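Local coordinates for protein PTS system, IIabc component (Clostridium difficile, PDB 3IPJ) that is the EIIB domain of a phosphotransferase-system sugar transporter, probably for trehalose, and probably relays phosphate through a phosphocysteine on its way to the incoming sugar, at residues A[37-42]-A[61-66]; A[77-80]-A[85-88]; A[45-50]-A[54-59]. All coordinates share one frame; numbering follows the deposited sequence.

Interaction 1: residues A[37-42]-A[61-66]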
ATOM      1  N   LYS A  37      -6.612   8.262  -7.014  1.00 10.09           N
ATOM      2  CA  LYS A  37      -7.391   9.122  -7.882  1.00 11.06           C
ATOM      3  C   LYS A  37      -8.908   8.975  -7.687  1.00 12.62           C
ATOM      4  O   LYS A  37      -9.663   9.956  -7.593  1.00 12.74           O
ATOM      5  CB  LYS A  37      -6.992   8.894  -9.350  1.00 11.06           C
ATOM      6  CG  LYS A  37      -5.460   9.097  -9.574  1.00 10.41           C
ATOM      7  CD  LYS A  37      -5.090   8.784 -10.994  1.00  9.55           C
ATOM      8  CE  LYS A  37      -3.604   8.427 -11.170  1.00 12.37           C
ATOM      9  NZ  LYS A  37      -3.369   8.279 -12.658  1.00 11.49           N
ATOM     10  N   ASP A  38      -9.359   7.741  -7.590  1.00 12.41           N
ATOM     11  CA  ASP A  38     -10.798   7.425  -7.478  1.00 11.47           C
ATOM     12  C   ASP A  38     -11.041   6.252  -6.486  1.00  9.94           C
ATOM     13  O   ASP A  38     -10.886   5.061  -6.829  1.00  8.94           O
ATOM     14  CB  ASP A  38     -11.288   7.081  -8.899  1.00 13.04           C
ATOM     15  CG  ASP A  38     -12.774   6.863  -9.003  1.00 14.70           C
ATOM     16  OD1 ASP A  38     -13.498   7.142  -8.027  1.00 13.95           O
ATOM     17  OD2 ASP A  38     -13.212   6.439 -10.108  1.00 15.52           O
ATOM     18  N   ARG A  39     -11.436   6.589  -5.254  1.00  9.55           N
ATOM     19  CA  ARG A  39     -11.763   5.547  -4.308  1.00 12.29           C
ATOM     20  C   ARG A  39     -12.946   4.655  -4.759  1.00 10.50           C
ATOM     21  O   ARG A  39     -13.018   3.494  -4.390  1.00 10.95           O
ATOM     22  CB  ARG A  39     -12.021   6.119  -2.883  1.00 15.05           C
ATOM     23  CG  ARG A  39     -13.358   6.707  -2.644  1.00 15.30           C
ATOM     24  CD  ARG A  39     -14.350   5.619  -2.348  1.00 14.39           C
ATOM     25  NE  ARG A  39     -14.233   5.027  -1.014  1.00 14.61           N
ATOM     26  CZ  ARG A  39     -13.894   3.768  -0.745  1.00 13.73           C
ATOM     27  NH1 ARG A  39     -13.518   2.938  -1.718  1.00 12.61           N
ATOM     28  NH2 ARG A  39     -13.902   3.347   0.511  1.00 12.64           N
ATOM     29  N   GLU A  40     -13.848   5.225  -5.553  1.00  9.33           N
ATOM     30  CA  GLU A  40     -15.121   4.610  -5.871  1.00  9.87           C
ATOM     31  C   GLU A  40     -15.013   3.451  -6.849  1.00 13.39           C
ATOM     32  O   GLU A  40     -16.043   2.815  -7.168  1.00 17.64           O
ATOM     33  CB  GLU A  40     -16.110   5.662  -6.440  1.00 10.57           C
ATOM     34  CG  GLU A  40     -16.586   6.582  -5.373  1.00 10.21           C
ATOM     35  CD  GLU A  40     -17.149   7.887  -5.941  1.00 10.11           C
ATOM     36  OE1 GLU A  40     -17.364   8.017  -7.178  1.00  9.53           O
ATOM     37  OE2 GLU A  40     -17.367   8.808  -5.116  1.00  9.50           O
ATOM     38  N   ILE A  41     -13.809   3.158  -7.349  1.00  9.22           N
ATOM     39  CA  ILE A  41     -13.609   1.957  -8.135  1.00 10.02           C
ATOM     40  C   ILE A  41     -12.796   0.877  -7.373  1.00 13.56           C
ATOM     41  O   ILE A  41     -12.450  -0.179  -7.958  1.00 18.46           O
ATOM     42  CB  ILE A  41     -12.896   2.312  -9.436  1.00 12.53           C
ATOM     43  CG1 ILE A  41     -11.614   3.122  -9.129  1.00 14.97           C
ATOM     44  CG2 ILE A  41     -13.881   3.048 -10.352  1.00 14.45           C
ATOM     45  CD1 ILE A  41     -10.734   3.430 -10.363  1.00 20.37           C
ATOM     46  N   ILE A  42     -12.482   1.137  -6.086  1.00 12.52           N
ATOM     47  CA  ILE A  42     -11.696   0.208  -5.273  1.00 11.14           C
ATOM     48  C   ILE A  42     -12.712  -0.666  -4.487  1.00 12.09           C
ATOM     49  O   ILE A  42     -13.543  -0.145  -3.715  1.00 11.44           O
ATOM     50  CB  ILE A  42     -10.750   0.965  -4.260  1.00 12.45           C
ATOM     51  CG1 ILE A  42      -9.759   1.898  -4.971  1.00 12.32           C
ATOM     52  CG2 ILE A  42      -9.923  -0.045  -3.408  1.00 11.42           C
ATOM     53  CD1 ILE A  42      -8.861   2.626  -3.968  1.00 10.57           C
ATOM     54  N   GLY A  61      -8.595  11.629   0.957  1.00 11.06           N
ATOM     55  CA  GLY A  61      -7.817  11.226  -0.208  1.00 11.55           C
ATOM     56  C   GLY A  61      -6.967   9.972   0.007  1.00 12.54           C
ATOM     57  O   GLY A  61      -6.427   9.438  -0.956  1.00 11.13           O
ATOM     58  N   GLN A  62      -6.856   9.509   1.249  1.00 12.07           N
ATOM     59  CA  GLN A  62      -5.977   8.379   1.603  1.00 13.33           C
ATOM     60  C   GLN A  62      -6.775   7.086   1.764  1.00 11.73           C
ATOM     61  O   GLN A  62      -7.646   6.975   2.652  1.00  9.51           O
ATOM     62  CB  GLN A  62      -5.264   8.634   2.941  1.00 15.77           C
ATOM     63  CG  GLN A  62      -4.147   9.654   2.873  1.00 16.06           C
ATOM     64  CD  GLN A  62      -3.413   9.764   4.209  1.00 15.07           C
ATOM     65  OE1 GLN A  62      -3.237  10.881   4.781  1.00 14.84           O
ATOM     66  NE2 GLN A  62      -2.987   8.640   4.711  1.00 12.20           N
ATOM     67  N   TYR A  63      -6.418   6.097   0.936  1.00  8.39           N
ATOM     68  CA  TYR A  63      -6.893   4.719   1.101  1.00  8.43           C
ATOM     69  C   TYR A  63      -5.903   3.948   2.038  1.00 10.12           C
ATOM     70  O   TYR A  63      -4.770   3.704   1.663  1.00  9.86           O
ATOM     71  CB  TYR A  63      -6.963   4.067  -0.283  1.00  8.29           C
ATOM     72  CG  TYR A  63      -7.839   2.842  -0.295  1.00 10.84           C
ATOM     73  CD1 TYR A  63      -9.208   2.968  -0.432  1.00 11.23           C
ATOM     74  CD2 TYR A  63      -7.298   1.558  -0.116  1.00 11.60           C
ATOM     75  CE1 TYR A  63     -10.029   1.863  -0.443  1.00 11.82           C
ATOM     76  CE2 TYR A  63      -8.094   0.423  -0.100  1.00 11.11           C
ATOM     77  CZ  TYR A  63      -9.462   0.577  -0.270  1.00 12.11           C
ATOM     78  OH  TYR A  63     -10.288  -0.510  -0.305  1.00 12.97           O
ATOM     79  N   GLN A  64      -6.337   3.586   3.263  1.00  9.73           N
ATOM     80  CA  GLN A  64      -5.427   3.125   4.284  1.00  9.24           C
ATOM     81  C   GLN A  64      -5.686   1.616   4.473  1.00 10.66           C
ATOM     82  O   GLN A  64      -6.842   1.195   4.649  1.00 10.54           O
ATOM     83  CB  GLN A  64      -5.639   3.914   5.552  1.00  7.75           C
ATOM     84  CG  GLN A  64      -5.558   5.400   5.257  1.00  8.33           C
ATOM     85  CD  GLN A  64      -5.706   6.257   6.524  1.00 10.45           C
ATOM     86  OE1 GLN A  64      -5.690   5.733   7.641  1.00 11.43           O
ATOM     87  NE2 GLN A  64      -5.858   7.585   6.351  1.00 11.56           N
ATOM     88  N   ILE A  65      -4.617   0.816   4.403  1.00  8.73           N
ATOM     89  CA  ILE A  65      -4.743  -0.603   4.572  1.00  8.99           C
ATOM     90  C   ILE A  65      -3.998  -0.939   5.823  1.00  9.78           C
ATOM     91  O   ILE A  65      -2.784  -0.715   5.896  1.00 10.64           O
ATOM     92  CB  ILE A  65      -4.063  -1.316   3.430  1.00  8.61           C
ATOM     93  CG1 ILE A  65      -4.760  -0.882   2.115  1.00 11.94           C
ATOM     94  CG2 ILE A  65      -4.028  -2.817   3.659  1.00 10.87           C
ATOM     95  CD1 ILE A  65      -3.953   0.074   1.332  1.00 14.48           C
ATOM     96  N   ILE A  66      -4.717  -1.444   6.831  1.00  9.11           N
ATOM     97  CA  ILE A  66      -4.071  -1.730   8.116  1.00  9.97           C
ATOM     98  C   ILE A  66      -3.378  -3.099   8.006  1.00  9.48           C
ATOM     99  O   ILE A  66      -4.043  -4.118   7.783  1.00  9.30           O
ATOM    100  CB  ILE A  66      -5.033  -1.790   9.290  1.00 10.67           C
ATOM    101  CG1 ILE A  66      -6.034  -0.616   9.264  1.00 11.22           C
ATOM    102  CG2 ILE A  66      -4.217  -1.842  10.592  1.00  8.87           C
ATOM    103  CD1 ILE A  66      -7.182  -0.749  10.336  1.00 11.37           C
TER

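Interaction 2: residues A[77-80]-A[85-88]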
ATOM      1  N   ALA A  77       8.396  -2.243   1.382  1.00 11.74           N
ATOM      2  CA  ALA A  77       9.658  -2.535   0.705  1.00 11.87           C
ATOM      3  C   ALA A  77       9.467  -3.278  -0.672  1.00 16.56           C
ATOM      4  O   ALA A  77      10.255  -3.110  -1.644  1.00 15.24           O
ATOM      5  CB  ALA A  77      10.583  -3.330   1.661  1.00 15.12           C
ATOM      6  N   GLU A  78       8.407  -4.084  -0.770  1.00 14.26           N
ATOM      7  CA  GLU A  78       8.054  -4.693  -2.033  1.00 13.67           C
ATOM      8  C   GLU A  78       7.504  -3.616  -2.976  1.00 14.17           C
ATOM      9  O   GLU A  78       7.966  -3.491  -4.084  1.00 15.24           O
ATOM     10  CB  GLU A  78       7.046  -5.804  -1.790  1.00 13.87           C
ATOM     11  CG  GLU A  78       7.653  -6.879  -0.929  1.00 13.35           C
ATOM     12  CD  GLU A  78       8.953  -7.457  -1.514  1.00 17.99           C
ATOM     13  OE1 GLU A  78       9.171  -7.383  -2.758  1.00 15.97           O
ATOM     14  OE2 GLU A  78       9.741  -8.059  -0.719  1.00 18.07           O
ATOM     15  N   VAL A  79       6.532  -2.823  -2.522  1.00 14.42           N
ATOM     16  CA  VAL A  79       5.963  -1.773  -3.392  1.00 15.43           C
ATOM     17  C   VAL A  79       7.040  -0.800  -3.902  1.00 17.83           C
ATOM     18  O   VAL A  79       6.991  -0.341  -5.069  1.00 15.67           O
ATOM     19  CB  VAL A  79       4.924  -0.926  -2.631  1.00 16.06           C
ATOM     20  CG1 VAL A  79       4.604   0.343  -3.439  1.00 15.73           C
ATOM     21  CG2 VAL A  79       3.657  -1.801  -2.194  1.00 12.43           C
ATOM     22  N   GLU A  80       8.023  -0.503  -3.034  1.00 15.66           N
ATOM     23  CA  GLU A  80       9.166   0.365  -3.376  1.00 15.29           C
ATOM     24  C   GLU A  80       9.942  -0.036  -4.662  1.00 20.21           C
ATOM     25  O   GLU A  80      10.621   0.811  -5.246  1.00 23.42           O
ATOM     26  CB  GLU A  80      10.177   0.433  -2.223  1.00 16.26           C
ATOM     27  CG  GLU A  80       9.953   1.520  -1.153  1.00 23.40           C
ATOM     28  CD  GLU A  80      10.950   1.506   0.067  1.00 22.71           C
ATOM     29  OE1 GLU A  80      11.243   0.422   0.671  1.00 21.87           O
ATOM     30  OE2 GLU A  80      11.392   2.640   0.438  1.00 23.16           O
ATOM     31  N   LYS A  85       5.164   6.003  -7.323  1.00 23.25           N
ATOM     32  CA  LYS A  85       5.616   7.096  -6.496  1.00 20.79           C
ATOM     33  C   LYS A  85       5.442   6.701  -5.008  1.00 19.69           C
ATOM     34  O   LYS A  85       4.362   6.825  -4.438  1.00 21.71           O
ATOM     35  CB  LYS A  85       4.765   8.329  -6.867  1.00 26.61           C
ATOM     36  CG  LYS A  85       5.253   9.705  -6.440  1.00 33.96           C
ATOM     37  CD  LYS A  85       4.421  10.830  -7.156  1.00 34.62           C
ATOM     38  CE  LYS A  85       4.317  12.167  -6.322  1.00 34.79           C
ATOM     39  NZ  LYS A  85       5.582  13.009  -6.142  1.00 33.57           N
ATOM     40  N   THR A  86       6.505   6.215  -4.399  1.00 18.21           N
ATOM     41  CA  THR A  86       6.528   5.922  -2.973  1.00 17.51           C
ATOM     42  C   THR A  86       7.234   7.081  -2.310  1.00 19.11           C
ATOM     43  O   THR A  86       8.155   7.700  -2.867  1.00 21.41           O
ATOM     44  CB  THR A  86       7.190   4.535  -2.666  1.00 16.60           C
ATOM     45  OG1 THR A  86       8.517   4.447  -3.255  1.00 22.76           O
ATOM     46  CG2 THR A  86       6.262   3.346  -3.147  1.00 16.69           C
ATOM     47  N   LEU A  87       6.816   7.437  -1.126  1.00 17.46           N
ATOM     48  CA  LEU A  87       7.305   8.713  -0.716  1.00 21.32           C
ATOM     49  C   LEU A  87       8.142   8.591   0.520  1.00 31.85           C
ATOM     50  O   LEU A  87       9.152   9.289   0.604  1.00 35.22           O
ATOM     51  CB  LEU A  87       6.148   9.704  -0.593  1.00 25.05           C
ATOM     52  CG  LEU A  87       5.481   9.929  -1.971  1.00 29.50           C
ATOM     53  CD1 LEU A  87       4.250  10.798  -1.880  1.00 27.39           C
ATOM     54  CD2 LEU A  87       6.496  10.516  -2.948  1.00 32.08           C
ATOM     55  N   SER A  88       7.739   7.692   1.452  1.00 34.68           N
ATOM     56  CA  SER A  88       8.500   7.371   2.679  1.00 34.88           C
ATOM     57  C   SER A  88      10.020   7.598   2.466  1.00 38.26           C
ATOM     58  O   SER A  88      10.599   8.480   3.120  1.00 45.21           O
ATOM     59  CB  SER A  88       8.166   5.957   3.223  1.00 37.55           C
ATOM     60  OG  SER A  88       8.991   5.565   4.333  1.00 38.01           O
TER
HETATM   61  O   HOH W   1       9.984   3.835  -5.247  1.00 33.17           O

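Interaction 3: residues A[45-50]-A[54-59]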
ATOM      1  N   LYS A  45     -14.061  -4.803  -0.169  1.00 11.71           N
ATOM      2  CA  LYS A  45     -14.248  -6.178   0.334  1.00 11.69           C
ATOM      3  C   LYS A  45     -13.139  -7.097  -0.158  1.00 11.05           C
ATOM      4  O   LYS A  45     -12.757  -8.029   0.545  1.00 10.63           O
ATOM      5  CB  LYS A  45     -15.606  -6.753  -0.091  1.00 11.77           C
ATOM      6  CG  LYS A  45     -16.785  -5.944   0.445  1.00 13.73           C
ATOM      7  CD  LYS A  45     -16.648  -5.463   1.944  1.00 14.04           C
ATOM      8  CE  LYS A  45     -16.952  -6.633   2.904  1.00 13.12           C
ATOM      9  NZ  LYS A  45     -16.999  -6.176   4.317  1.00 14.07           N
ATOM     10  N   LYS A  46     -12.661  -6.846  -1.381  1.00 10.99           N
ATOM     11  CA  LYS A  46     -11.573  -7.639  -1.918  1.00 11.72           C
ATOM     12  C   LYS A  46     -10.268  -7.253  -1.257  1.00 10.96           C
ATOM     13  O   LYS A  46      -9.404  -8.113  -1.040  1.00 10.15           O
ATOM     14  CB  LYS A  46     -11.401  -7.448  -3.432  1.00 13.16           C
ATOM     15  CG  LYS A  46     -11.971  -8.511  -4.275  1.00 20.95           C
ATOM     16  CD  LYS A  46     -12.208  -7.899  -5.640  1.00 31.94           C
ATOM     17  CE  LYS A  46     -12.742  -8.905  -6.689  1.00 39.43           C
ATOM     18  NZ  LYS A  46     -12.821  -8.368  -8.114  1.00 39.85           N
ATOM     19  N   VAL A  47     -10.093  -5.960  -0.969  1.00  9.82           N
ATOM     20  CA  VAL A  47      -8.922  -5.579  -0.220  1.00 10.90           C
ATOM     21  C   VAL A  47      -8.868  -6.232   1.152  1.00  9.49           C
ATOM     22  O   VAL A  47      -7.832  -6.726   1.555  1.00 10.90           O
ATOM     23  CB  VAL A  47      -8.778  -4.052  -0.062  1.00 12.59           C
ATOM     24  CG1 VAL A  47      -7.495  -3.778   0.711  1.00  9.51           C
ATOM     25  CG2 VAL A  47      -8.733  -3.368  -1.486  1.00 10.32           C
ATOM     26  N   GLU A  48      -9.985  -6.286   1.845  1.00  9.00           N
ATOM     27  CA  GLU A  48     -10.031  -6.784   3.192  1.00  9.17           C
ATOM     28  C   GLU A  48      -9.675  -8.265   3.250  1.00  9.81           C
ATOM     29  O   GLU A  48      -9.217  -8.749   4.278  1.00 11.52           O
ATOM     30  CB  GLU A  48     -11.459  -6.680   3.669  1.00 12.24           C
ATOM     31  CG  GLU A  48     -11.892  -5.299   4.026  1.00 12.31           C
ATOM     32  CD  GLU A  48     -13.321  -5.291   4.622  1.00 16.11           C
ATOM     33  OE1 GLU A  48     -14.119  -6.227   4.258  1.00 13.76           O
ATOM     34  OE2 GLU A  48     -13.647  -4.381   5.474  1.00 21.41           O
ATOM     35  N   LYS A  49      -9.913  -8.987   2.154  1.00 12.16           N
ATOM     36  CA  LYS A  49      -9.637 -10.444   2.042  1.00 12.59           C
ATOM     37  C   LYS A  49      -8.157 -10.765   1.790  1.00 13.33           C
ATOM     38  O   LYS A  49      -7.781 -11.948   1.886  1.00 13.90           O
ATOM     39  CB  LYS A  49     -10.487 -11.062   0.925  1.00 12.40           C
ATOM     40  CG  LYS A  49     -11.956 -11.158   1.343  1.00 11.86           C
ATOM     41  CD  LYS A  49     -12.859 -11.404   0.174  1.00 14.59           C
ATOM     42  CE  LYS A  49     -14.215 -11.720   0.717  1.00 17.61           C
ATOM     43  NZ  LYS A  49     -14.446 -13.190   0.756  1.00 20.54           N
ATOM     44  N   VAL A  50      -7.323  -9.740   1.452  1.00 10.27           N
ATOM     45  CA  VAL A  50      -5.900  -9.969   1.242  1.00  9.94           C
ATOM     46  C   VAL A  50      -5.187 -10.400   2.570  1.00  9.22           C
ATOM     47  O   VAL A  50      -5.521  -9.891   3.659  1.00  8.78           O
ATOM     48  CB  VAL A  50      -5.283  -8.719   0.618  1.00 10.96           C
ATOM     49  CG1 VAL A  50      -3.765  -8.910   0.415  1.00  9.80           C
ATOM     50  CG2 VAL A  50      -6.032  -8.400  -0.734  1.00  9.72           C
ATOM     51  N   LYS A  54      -5.847  -6.150   8.098  1.00 11.12           N
ATOM     52  CA  LYS A  54      -6.647  -6.166   9.330  1.00  9.81           C
ATOM     53  C   LYS A  54      -7.955  -5.380   9.120  1.00 11.66           C
ATOM     54  O   LYS A  54      -9.025  -5.714   9.752  1.00 11.54           O
ATOM     55  CB  LYS A  54      -5.852  -5.556  10.470  1.00 10.82           C
ATOM     56  CG  LYS A  54      -4.631  -6.361  10.850  1.00 10.23           C
ATOM     57  CD  LYS A  54      -3.984  -5.672  12.047  1.00 13.56           C
ATOM     58  CE  LYS A  54      -2.578  -6.225  12.346  1.00 13.97           C
ATOM     59  NZ  LYS A  54      -2.472  -7.781  12.395  1.00 15.35           N
ATOM     60  N   GLY A  55      -7.878  -4.335   8.283  1.00 11.63           N
ATOM     61  CA  GLY A  55      -9.050  -3.562   7.904  1.00  8.68           C
ATOM     62  C   GLY A  55      -8.653  -2.558   6.833  1.00 10.22           C
ATOM     63  O   GLY A  55      -7.482  -2.500   6.414  1.00 13.28           O
ATOM     64  N   VAL A  56      -9.622  -1.785   6.371  1.00  9.78           N
ATOM     65  CA  VAL A  56      -9.363  -0.719   5.358  1.00 11.65           C
ATOM     66  C   VAL A  56     -10.190   0.471   5.719  1.00 11.30           C
ATOM     67  O   VAL A  56     -11.277   0.291   6.287  1.00 12.02           O
ATOM     68  CB  VAL A  56      -9.707  -1.113   3.899  1.00 10.70           C
ATOM     69  CG1 VAL A  56      -8.818  -2.250   3.470  1.00 11.62           C
ATOM     70  CG2 VAL A  56     -11.141  -1.479   3.752  1.00 13.36           C
ATOM     71  N   PHE A  57      -9.687   1.674   5.420  1.00  9.99           N
ATOM     72  CA  PHE A  57     -10.458   2.916   5.595  1.00 11.40           C
ATOM     73  C   PHE A  57     -10.051   3.874   4.486  1.00 11.37           C
ATOM     74  O   PHE A  57      -8.855   3.913   4.093  1.00 12.35           O
ATOM     75  CB  PHE A  57     -10.083   3.640   6.895  1.00  9.51           C
ATOM     76  CG  PHE A  57     -10.653   3.065   8.140  1.00 12.97           C
ATOM     77  CD1 PHE A  57     -12.039   3.042   8.343  1.00 10.36           C
ATOM     78  CD2 PHE A  57      -9.799   2.638   9.165  1.00 11.70           C
ATOM     79  CE1 PHE A  57     -12.560   2.546   9.542  1.00 11.49           C
ATOM     80  CE2 PHE A  57     -10.317   2.141  10.364  1.00 13.60           C
ATOM     81  CZ  PHE A  57     -11.694   2.079  10.542  1.00 12.58           C
ATOM     82  N   PHE A  58     -11.018   4.689   4.040  1.00 10.10           N
ATOM     83  CA  PHE A  58     -10.700   5.797   3.170  1.00 10.48           C
ATOM     84  C   PHE A  58     -11.064   7.118   3.877  1.00 11.52           C
ATOM     85  O   PHE A  58     -12.214   7.309   4.377  1.00 12.48           O
ATOM     86  CB  PHE A  58     -11.450   5.680   1.825  1.00  9.22           C
ATOM     87  CG  PHE A  58     -11.250   6.873   0.921  1.00 10.15           C
ATOM     88  CD1 PHE A  58     -10.085   7.001   0.143  1.00 11.19           C
ATOM     89  CD2 PHE A  58     -12.206   7.865   0.836  1.00  9.84           C
ATOM     90  CE1 PHE A  58      -9.860   8.132  -0.702  1.00 11.32           C
ATOM     91  CE2 PHE A  58     -11.985   8.971   0.013  1.00 11.97           C
ATOM     92  CZ  PHE A  58     -10.820   9.104  -0.760  1.00 11.48           C
ATOM     93  N   THR A  59     -10.102   8.033   3.941  1.00  9.85           N
ATOM     94  CA  THR A  59     -10.443   9.340   4.428  1.00 11.33           C
ATOM     95  C   THR A  59      -9.462  10.321   3.809  1.00 11.83           C
ATOM     96  O   THR A  59      -8.261   9.973   3.646  1.00 10.13           O
ATOM     97  CB  THR A  59     -10.365   9.465   5.993  1.00 10.95           C
ATOM     98  OG1 THR A  59     -10.693  10.819   6.373  1.00 10.83           O
ATOM     99  CG2 THR A  59      -8.978   9.106   6.511  1.00 11.95           C
TER
HETATM  100  O   HOH W   2     -12.146  -3.253   7.371  1.00 13.10           O

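Interaction 1: residues A[37-42]-A[61-66]
Ile42 lies against one face of the Tyr63 ring, and this pairing fixes the loop after strand 31-36 to the four-stranded antiparallel sheet of a type-1 EIIB domain. The dense part of the contact is apolar. Ile42 CD1 stands over the ring, 3.8 Å from its centroid and 21° off the normal, a CH-pi contact displaced toward the CD1 side of the ring. With CG1 anti to its carbonyl carbon (chi1 -59°), Ile42 sends CD1 toward the base of the ring and leaves CG2 for the phenol end, 3.2 Å from Tyr63 CZ. Val47 of helix 44-48 also touches both side chains. Toward the ring edge the contact is looser and more polar. There the folded-back chain of Arg39 brings NH1 to within 3.9 Å of Tyr63 CE1, with the guanidinium and ring planes nearly perpendicular. Asp44 ties the two polar ends together, taking a salt bridge from Arg39 and a hydrogen bond with the tyrosine hydroxyl. Glu40, which binds zinc in a crystal structure of this protein though no zinc is modelled on this chain, takes no part in the packing. An Asx turn shapes that outer bend: Glu40 N donates to Asp38 OD1 at 3.1 Å, reaching it from above the carboxylate plane.

Interaction 2: residues A[77-80]-A[85-88]
Val79 of helix 71-79 and the next residue, Glu80, meet Thr86 of the tail that returns after a short loop. Earlier in the helix, Ala77 and Glu78 stay clear of the tail; Glu78 lies instead along helix 5-17, where it touches Tyr6 and Ala10. The buried Val79 comes next and points at the tail. Its CG1, anti to the backbone N (chi1 167°), presses on the Thr86 methyl CG2 at 3.4 Å, closer than two methyl carbons normally sit. Ile25 of strand 22-27 and Ala10 of helix 5-17 also pack on this valine, placing the methyl pair at the margin of the hydrophobic interior. At Glu80 the neighbours change character. Its CG runs across the threonine at about a right angle, 3.9 Å from Thr86 OG1. A water donates to Glu80 O at 3.1 Å and lies 2.5 Å from Thr86 OG1, an unusually short distance that leaves this leg of the bridge less certain. Tyr76 of the same helix touches Thr86 as well. Threonine thus serves two environments from one beta carbon: its methyl packs against the valine and its hydroxyl appears to be linked through water to the Glu80 carbonyl, which implies a seam part apolar and probably part hydrated.

Interaction 3: residues A[45-50]-A[54-59]
A water donates to Glu48 OE2 at 2.7 Å and accepts from Val56 N at 3.1 Å, carrying a polar link from helix to strand. The setting is a helix-turn-strand unit of the EIIB fold, in which helix 44-48 packs beside strand 55-59, an outer strand of the antiparallel sheet. The other carboxylate oxygen is held within the helix: Lys45 NZ donates to Glu48 OE1 at 2.9 Å in a salt bridge between residues three apart, arriving on the syn side and 19° out of the carboxylate plane. One acidic group is therefore steadied from two directions, and the backbone amide of Val56 finds its partner in the water. The neighbouring lysine would be expected to stabilise the negative charge.

Beneath this polar outer side the contact turns apolar. Val56 points toward the helix and divides its two methyls between two neighbours. With CG1 anti to the carbonyl carbon (chi1 -64°), that methyl reaches inward to Val47, while CG2 takes the outer position beside the aliphatic part of Glu48, 3.9 Å from Glu48 CG. The glutamate chain passes the valine at roughly a right angle, extended beyond CG, which carries its carboxylate outward to the water. Val47 is buried and continues the packing inward, since Leu13 and Ile16 of helix 5-17 also touch it. The inner end of the valine pair is its tightest point: Val47 CG1 and Val56 CG1 stand 3.4 Å apart, inside the usual separation of two methyl carbons.

Interactions 1 and 3 form one neighbourhood, their centres about 9 Å apart: strands 55-59 and 62-66 are paired in the sheet, with Gln64 N 2.7 Å from Phe57 O, and interaction 3 is nested within the chain loop that interaction 1 closes. Interaction 1 is the more buried, an aliphatic-on-aromatic contact, whereas interaction 3 grades from packed valines to a charged, hydrated outer edge. Interaction 2 stands apart, on the opposite side of the chain's centre, its centre about 16 Å from that of interaction 1. It resembles interaction 3 in pairing a close methyl contact with a water bridge, though one leg of its bridge is unusually short, but joins a helix to an irregular tail, not to a strand.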